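Local coordinates for long form salivary protein D7L1 (Culex quinquefasciatus, PDB 6V4C) that binds and sequesters host adenine nucleotides, ADP and ATP most tightly, inhibiting platelet aggregation and helping the female mosquito to feed, at residues Lys171-Ser175 / Tyr240-Tyr244; Gly190-Met194 / Val255-Ile259. All coordinates share one frame; numbering follows the deposited sequence.

Interaction 1 of 2, residues Lys171-Ser175 / Tyr240-Tyr244; sequences KHGFS and YKCIY. With ZN (zinc ion), chain L.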
ATOM      1  N   LYS A 171       6.418 -17.319  15.363  1.00 39.20           N
ATOM      2  CA  LYS A 171       5.975 -17.443  16.747  1.00 40.35           C
ATOM      3  C   LYS A 171       6.201 -16.160  17.539  1.00 40.93           C
ATOM      4  O   LYS A 171       5.332 -15.748  18.314  1.00 41.13           O
ATOM      5  CB  LYS A 171       6.711 -18.612  17.400  1.00 42.01           C
ATOM      6  CG  LYS A 171       6.132 -19.108  18.715  1.00 41.51           C
ATOM      7  CD  LYS A 171       6.822 -20.399  19.140  1.00 44.20           C
ATOM      8  CE  LYS A 171       6.158 -21.022  20.355  1.00 43.99           C
ATOM      9  NZ  LYS A 171       6.595 -22.434  20.546  1.00 49.60           N
ATOM     10  N   HIS A 172       7.352 -15.515  17.359  1.00 36.67           N
ATOM     11  CA  HIS A 172       7.723 -14.370  18.175  1.00 38.07           C
ATOM     12  C   HIS A 172       7.926 -13.084  17.387  1.00 37.69           C
ATOM     13  O   HIS A 172       8.206 -12.047  17.998  1.00 39.92           O
ATOM     14  CB  HIS A 172       8.984 -14.687  18.990  1.00 38.58           C
ATOM     15  CG  HIS A 172       8.940 -16.019  19.674  1.00 37.44           C
ATOM     16  ND1 HIS A 172       8.183 -16.254  20.801  1.00 37.72           N
ATOM     17  CD2 HIS A 172       9.562 -17.187  19.388  1.00 38.22           C
ATOM     18  CE1 HIS A 172       8.340 -17.510  21.181  1.00 41.01           C
ATOM     19  NE2 HIS A 172       9.169 -18.100  20.338  1.00 39.84           N
ATOM     20  N   GLY A 173       7.805 -13.115  16.061  1.00 39.89           N
ATOM     21  CA  GLY A 173       7.975 -11.915  15.267  1.00 40.53           C
ATOM     22  C   GLY A 173       9.390 -11.400  15.158  1.00 42.59           C
ATOM     23  O   GLY A 173       9.591 -10.279  14.682  1.00 42.01           O
ATOM     24  N   PHE A 174      10.380 -12.178  15.582  1.00 41.02           N
ATOM     25  CA  PHE A 174      11.766 -11.744  15.516  1.00 40.74           C
ATOM     26  C   PHE A 174      12.651 -12.979  15.491  1.00 44.48           C
ATOM     27  O   PHE A 174      12.262 -14.054  15.955  1.00 48.08           O
ATOM     28  CB  PHE A 174      12.129 -10.843  16.703  1.00 43.65           C
ATOM     29  CG  PHE A 174      13.496 -10.237  16.606  1.00 45.32           C
ATOM     30  CD1 PHE A 174      13.723  -9.143  15.787  1.00 47.12           C
ATOM     31  CD2 PHE A 174      14.556 -10.761  17.328  1.00 47.36           C
ATOM     32  CE1 PHE A 174      14.982  -8.582  15.690  1.00 48.00           C
ATOM     33  CE2 PHE A 174      15.818 -10.203  17.235  1.00 51.15           C
ATOM     34  CZ  PHE A 174      16.030  -9.110  16.417  1.00 48.47           C
ATOM     35  N   SER A 175      13.844 -12.813  14.930  1.00 44.19           N
ATOM     36  CA  SER A 175      14.816 -13.893  14.886  1.00 45.89           C
ATOM     37  C   SER A 175      16.213 -13.299  14.910  1.00 49.23           C
ATOM     38  O   SER A 175      16.464 -12.254  14.299  1.00 46.84           O
ATOM     39  CB  SER A 175      14.646 -14.751  13.629  1.00 47.07           C
ATOM     40  OG  SER A 175      15.725 -15.660  13.484  1.00 48.97           O
ATOM     41  N   TYR A 240      13.181  -2.103  13.202  1.00 40.07           N
ATOM     42  CA  TYR A 240      12.171  -3.109  13.519  1.00 38.26           C
ATOM     43  C   TYR A 240      12.311  -3.578  14.961  1.00 37.33           C
ATOM     44  O   TYR A 240      11.333  -3.619  15.715  1.00 36.69           O
ATOM     45  CB  TYR A 240      12.336  -4.274  12.541  1.00 37.46           C
ATOM     46  CG  TYR A 240      11.356  -5.422  12.652  1.00 35.50           C
ATOM     47  CD1 TYR A 240      11.493  -6.385  13.642  1.00 35.80           C
ATOM     48  CD2 TYR A 240      10.338  -5.582  11.721  1.00 36.60           C
ATOM     49  CE1 TYR A 240      10.622  -7.446  13.730  1.00 34.21           C
ATOM     50  CE2 TYR A 240       9.460  -6.648  11.798  1.00 36.07           C
ATOM     51  CZ  TYR A 240       9.609  -7.576  12.806  1.00 36.74           C
ATOM     52  OH  TYR A 240       8.744  -8.642  12.894  1.00 34.84           O
ATOM     53  N   LYS A 241      13.536  -3.914  15.373  1.00 38.98           N
ATOM     54  CA  LYS A 241      13.753  -4.357  16.746  1.00 41.86           C
ATOM     55  C   LYS A 241      13.524  -3.231  17.747  1.00 40.17           C
ATOM     56  O   LYS A 241      13.046  -3.482  18.860  1.00 39.75           O
ATOM     57  CB  LYS A 241      15.157  -4.946  16.900  1.00 42.84           C
ATOM     58  CG  LYS A 241      15.392  -5.679  18.223  1.00 48.05           C
ATOM     59  CD  LYS A 241      14.229  -6.622  18.540  1.00 46.72           C
ATOM     60  CE  LYS A 241      14.618  -7.703  19.539  1.00 49.77           C
ATOM     61  NZ  LYS A 241      15.073  -7.154  20.847  1.00 48.06           N
ATOM     62  N   CYS A 242      13.848  -1.991  17.369  1.00 39.28           N
ATOM     63  CA  CYS A 242      13.600  -0.858  18.254  1.00 40.38           C
ATOM     64  C   CYS A 242      12.107  -0.673  18.512  1.00 38.68           C
ATOM     65  O   CYS A 242      11.692  -0.428  19.650  1.00 37.18           O
ATOM     66  CB  CYS A 242      14.238   0.405  17.667  1.00 42.41           C
ATOM     67  SG  CYS A 242      16.058   0.488  17.878  1.00 55.88           S
ATOM     68  N   ILE A 243      11.284  -0.797  17.468  1.00 37.85           N
ATOM     69  CA  ILE A 243       9.833  -0.721  17.638  1.00 38.46           C
ATOM     70  C   ILE A 243       9.328  -1.907  18.450  1.00 38.62           C
ATOM     71  O   ILE A 243       8.470  -1.760  19.330  1.00 38.84           O
ATOM     72  CB  ILE A 243       9.150  -0.648  16.260  1.00 38.26           C
ATOM     73  CG1 ILE A 243       9.669   0.553  15.466  1.00 38.13           C
ATOM     74  CG2 ILE A 243       7.635  -0.603  16.417  1.00 36.64           C
ATOM     75  CD1 ILE A 243       9.460   0.424  13.975  1.00 39.47           C
ATOM     76  N   TYR A 244       9.845  -3.101  18.154  1.00 37.49           N
ATOM     77  CA  TYR A 244       9.500  -4.307  18.903  1.00 38.19           C
ATOM     78  C   TYR A 244       9.739  -4.118  20.397  1.00 38.26           C
ATOM     79  O   TYR A 244       8.871  -4.422  21.223  1.00 38.71           O
ATOM     80  CB  TYR A 244      10.356  -5.456  18.359  1.00 36.36           C
ATOM     81  CG  TYR A 244      10.025  -6.850  18.844  1.00 36.55           C
ATOM     82  CD1 TYR A 244      10.446  -7.295  20.091  1.00 41.76           C
ATOM     83  CD2 TYR A 244       9.346  -7.744  18.025  1.00 38.30           C
ATOM     84  CE1 TYR A 244      10.167  -8.578  20.524  1.00 40.89           C
ATOM     85  CE2 TYR A 244       9.063  -9.028  18.449  1.00 38.91           C
ATOM     86  CZ  TYR A 244       9.476  -9.440  19.698  1.00 39.30           C
ATOM     87  OH  TYR A 244       9.199 -10.720  20.120  1.00 38.22           O
TER
HETATM   88 ZN    ZN L 311       7.228 -14.870  22.054  0.69 42.43          ZN
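Two tyrosines one turn apart on helix 235-247 reach across to successive carbonyls at the end of helix 164-172. Tyr244 OH donates to His172 O at 2.7 Å, lying in the carbonyl plane with a C=O...O angle of 152°; the same hydroxyl has a weak hydrogen bond with Glu249. Tyr240 OH donates to Gly173 O at 2.6 Å, its oxygen tilted 21° from that carbonyl's plane. In both cases the acceptor sits at the rim of the phenol ring, in the ring plane. Each tyrosine holds CG opposite the backbone N, which sends both rings out from the same side of the helix. The imidazole of His172 leads the other way and binds a zinc ion through ND1 at 2.1 Å; Glu249 supplies a second protein ligand. Gly173, with positive phi, ends the helix and turns its carbonyl toward Tyr240. Phe174 follows and carries most of the apolar packing. Lys241 crosses its ring at about a right angle and, bent at chi2 and chi4, lays its methylenes over one face; CE stands 3.6 Å from the Phe174 ring centroid, a CH-pi contact. The ammonium lies farther off and has its salt bridge with Asp245. Tyr240 CE1 meets the Phe174 ring at its edge, 4.1 Å from CD1. Phe174 CB touches Tyr244 CE2 at 4.0 Å, the two rings inclined at 47°, neither stacked nor edge-to-face. The two phenols thus serve main-chain oxygens at the helix end, and probably help hold the backbone bearing the zinc-binding imidazole.

Interaction 2 of 2, residues Gly190-Met194 / Val255-Ile259; sequences GMRWM and VLDYI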
ATOM      1  N   GLY A 190       7.887  -3.625   2.609  1.00 37.32           N
ATOM      2  CA  GLY A 190       6.590  -4.027   2.087  1.00 34.74           C
ATOM      3  C   GLY A 190       5.431  -3.430   2.862  1.00 35.94           C
ATOM      4  O   GLY A 190       4.392  -3.096   2.287  1.00 37.91           O
ATOM      5  N   MET A 191       5.591  -3.291   4.181  1.00 36.34           N
ATOM      6  CA  MET A 191       4.605  -2.620   5.020  1.00 38.82           C
ATOM      7  C   MET A 191       4.635  -1.108   4.867  1.00 39.10           C
ATOM      8  O   MET A 191       3.765  -0.430   5.425  1.00 37.24           O
ATOM      9  CB  MET A 191       4.851  -2.944   6.496  1.00 39.45           C
ATOM     10  CG  MET A 191       4.551  -4.375   6.913  1.00 38.50           C
ATOM     11  SD  MET A 191       4.668  -4.575   8.707  1.00 39.01           S
ATOM     12  CE  MET A 191       6.430  -4.372   8.972  1.00 38.67           C
ATOM     13  N   ARG A 192       5.617  -0.567   4.150  1.00 36.45           N
ATOM     14  CA  ARG A 192       5.841   0.875   4.041  1.00 39.95           C
ATOM     15  C   ARG A 192       6.231   1.512   5.373  1.00 40.11           C
ATOM     16  O   ARG A 192       6.176   2.737   5.519  1.00 40.69           O
ATOM     17  CB  ARG A 192       4.671   1.617   3.381  1.00 39.12           C
ATOM     18  CG  ARG A 192       4.676   1.612   1.849  1.00 39.72           C
ATOM     19  CD  ARG A 192       4.449   0.220   1.254  1.00 37.79           C
ATOM     20  NE  ARG A 192       4.166   0.287  -0.179  1.00 39.12           N
ATOM     21  CZ  ARG A 192       3.875  -0.766  -0.937  1.00 40.25           C
ATOM     22  NH1 ARG A 192       3.834  -1.982  -0.411  1.00 35.77           N
ATOM     23  NH2 ARG A 192       3.626  -0.603  -2.228  1.00 39.34           N
ATOM     24  N   TRP A 193       6.617   0.702   6.363  1.00 35.72           N
ATOM     25  CA  TRP A 193       7.250   1.263   7.554  1.00 34.73           C
ATOM     26  C   TRP A 193       8.570   1.929   7.192  1.00 39.60           C
ATOM     27  O   TRP A 193       8.949   2.949   7.782  1.00 41.39           O
ATOM     28  CB  TRP A 193       7.489   0.176   8.602  1.00 33.94           C
ATOM     29  CG  TRP A 193       6.252  -0.261   9.331  1.00 34.73           C
ATOM     30  CD1 TRP A 193       4.957  -0.044   8.960  1.00 36.45           C
ATOM     31  CD2 TRP A 193       6.202  -0.979  10.570  1.00 35.37           C
ATOM     32  NE1 TRP A 193       4.101  -0.589   9.891  1.00 36.70           N
ATOM     33  CE2 TRP A 193       4.841  -1.169  10.886  1.00 35.82           C
ATOM     34  CE3 TRP A 193       7.175  -1.481  11.439  1.00 34.88           C
ATOM     35  CZ2 TRP A 193       4.430  -1.842  12.035  1.00 35.45           C
ATOM     36  CZ3 TRP A 193       6.764  -2.152  12.581  1.00 36.99           C
ATOM     37  CH2 TRP A 193       5.403  -2.325  12.867  1.00 36.09           C
ATOM     38  N   MET A 194       9.291   1.349   6.237  1.00 41.90           N
ATOM     39  CA  MET A 194      10.460   1.967   5.631  1.00 43.55           C
ATOM     40  C   MET A 194      10.090   2.358   4.209  1.00 44.97           C
ATOM     41  O   MET A 194       9.557   1.536   3.457  1.00 42.47           O
ATOM     42  CB  MET A 194      11.645   0.996   5.611  1.00 42.75           C
ATOM     43  CG  MET A 194      12.959   1.611   5.135  1.00 44.67           C
ATOM     44  SD  MET A 194      14.259   0.388   4.860  1.00 46.05           S
ATOM     45  CE  MET A 194      15.397   0.722   6.195  1.00 45.76           C
ATOM     46  N   VAL A 255      -0.215  -5.882  16.271  1.00 31.93           N
ATOM     47  CA  VAL A 255      -0.186  -4.971  15.129  1.00 31.10           C
ATOM     48  C   VAL A 255       0.212  -5.717  13.864  1.00 31.16           C
ATOM     49  O   VAL A 255      -0.445  -5.607  12.822  1.00 30.32           O
ATOM     50  CB  VAL A 255       0.764  -3.792  15.406  1.00 30.97           C
ATOM     51  CG1 VAL A 255       0.999  -2.993  14.131  1.00 32.52           C
ATOM     52  CG2 VAL A 255       0.204  -2.902  16.498  1.00 32.10           C
ATOM     53  N   LEU A 256       1.298  -6.491  13.936  1.00 34.20           N
ATOM     54  CA  LEU A 256       1.830  -7.149  12.748  1.00 38.02           C
ATOM     55  C   LEU A 256       0.872  -8.202  12.206  1.00 36.08           C
ATOM     56  O   LEU A 256       0.717  -8.330  10.987  1.00 34.88           O
ATOM     57  CB  LEU A 256       3.190  -7.769  13.059  1.00 36.40           C
ATOM     58  CG  LEU A 256       4.325  -7.279  12.168  1.00 39.59           C
ATOM     59  CD1 LEU A 256       4.514  -5.781  12.323  1.00 39.31           C
ATOM     60  CD2 LEU A 256       5.605  -8.024  12.484  1.00 42.75           C
ATOM     61  N   ASP A 257       0.234  -8.977  13.090  1.00 33.52           N
ATOM     62  CA  ASP A 257      -0.710  -9.993  12.628  1.00 34.45           C
ATOM     63  C   ASP A 257      -1.824  -9.370  11.797  1.00 34.27           C
ATOM     64  O   ASP A 257      -2.212  -9.915  10.760  1.00 32.51           O
ATOM     65  CB  ASP A 257      -1.307 -10.755  13.812  1.00 34.68           C
ATOM     66  CG  ASP A 257      -0.323 -11.711  14.454  1.00 37.03           C
ATOM     67  OD1 ASP A 257       0.642 -12.130  13.780  1.00 37.66           O
ATOM     68  OD2 ASP A 257      -0.519 -12.048  15.639  1.00 39.58           O
ATOM     69  N   TYR A 258      -2.348  -8.225  12.236  1.00 32.99           N
ATOM     70  CA  TYR A 258      -3.436  -7.592  11.499  1.00 33.30           C
ATOM     71  C   TYR A 258      -2.938  -6.984  10.194  1.00 33.36           C
ATOM     72  O   TYR A 258      -3.619  -7.074   9.166  1.00 34.43           O
ATOM     73  CB  TYR A 258      -4.120  -6.550  12.378  1.00 34.48           C
ATOM     74  CG  TYR A 258      -5.454  -6.082  11.857  1.00 36.90           C
ATOM     75  CD1 TYR A 258      -6.362  -6.976  11.301  1.00 37.04           C
ATOM     76  CD2 TYR A 258      -5.818  -4.745  11.939  1.00 38.36           C
ATOM     77  CE1 TYR A 258      -7.588  -6.547  10.830  1.00 39.61           C
ATOM     78  CE2 TYR A 258      -7.041  -4.307  11.475  1.00 40.00           C
ATOM     79  CZ  TYR A 258      -7.923  -5.210  10.922  1.00 44.38           C
ATOM     80  OH  TYR A 258      -9.140  -4.768  10.460  1.00 45.75           O
ATOM     81  N   ILE A 259      -1.750  -6.370  10.209  1.00 31.69           N
ATOM     82  CA  ILE A 259      -1.121  -5.945   8.961  1.00 30.23           C
ATOM     83  C   ILE A 259      -1.010  -7.116   7.992  1.00 32.94           C
ATOM     84  O   ILE A 259      -1.350  -7.001   6.809  1.00 32.60           O
ATOM     85  CB  ILE A 259       0.253  -5.303   9.231  1.00 31.09           C
ATOM     86  CG1 ILE A 259       0.093  -3.936   9.900  1.00 34.09           C
ATOM     87  CG2 ILE A 259       1.042  -5.183   7.935  1.00 30.35           C
ATOM     88  CD1 ILE A 259       1.400  -3.337  10.406  1.00 32.63           C
TER
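Met191 and Trp193 project from the turn after helix 179-190 onto one side of helix 249-263, where Leu256 and Ile259 receive them. The terminal methyl of Met191 folds back over the indole: the chain, bent at chi3 (-69°), places CE 3.7 Å above the plane of the Trp193 ring, over its centre. Met191 crosses Leu256 and Ile259 at about right angles, with SD 3.8 Å from Leu256 CD1 and CG 3.7 Å from Ile259 CG2. The benzo end of the indole points at the helix. Leu256 CD1 approaches CH2 of Trp193 obliquely at 3.6 Å, and Ile259 CD1 comes to CZ2 of the same ring, also obliquely, at 3.8 Å. Val255 CG1 adds a looser touch near the ring plane, 4.2 Å from Trp193 CZ2. Leu256 CD1 thus serves both the sulfur and the ring, whereas Ile259 divides its branches: CG2, anti to the backbone N, goes mainly to Met191, and CD1 reaches both Met191 SD and the indole. Arg192, between the two in sequence, takes no part in the packing; its NH1 donates to Gly190 O at 3.0 Å, nearly in the guanidinium plane, and forms a salt bridge with Glu9, a residue of the ADP pocket. The positive phi of Arg192 and two bonds back into the last turn make a Schellman motif that ends helix 179-190, with Met191 and Trp193 on either side of it in sequence both buried against helix 249-263, in the all-helical core of an odorant-binding-protein-like (PBP/GOBP family) domain.

In the fold
The centres of interactions 1 and 2 lie 12 Å apart, and the two meet directly: Tyr240 OH of interaction 1 packs 3.2 Å from Leu256 CD2 of interaction 2, and Ile243 CD1 lies 3.9 Å from Trp193 CE3. Their segments alternate along the chain, and the consecutive helices 235-247 and 249-263 supply one partner to each. Interaction 1 holds the zinc ligand His172, and its centre lies 21 Å from the centre of the chain, against 10 Å for interaction 2. Interaction 2 is closer to the nucleotide: the side chain of Ile259 is about 11 Å from bound ADP and about 8 Å from that of ADP-binding Tyr266.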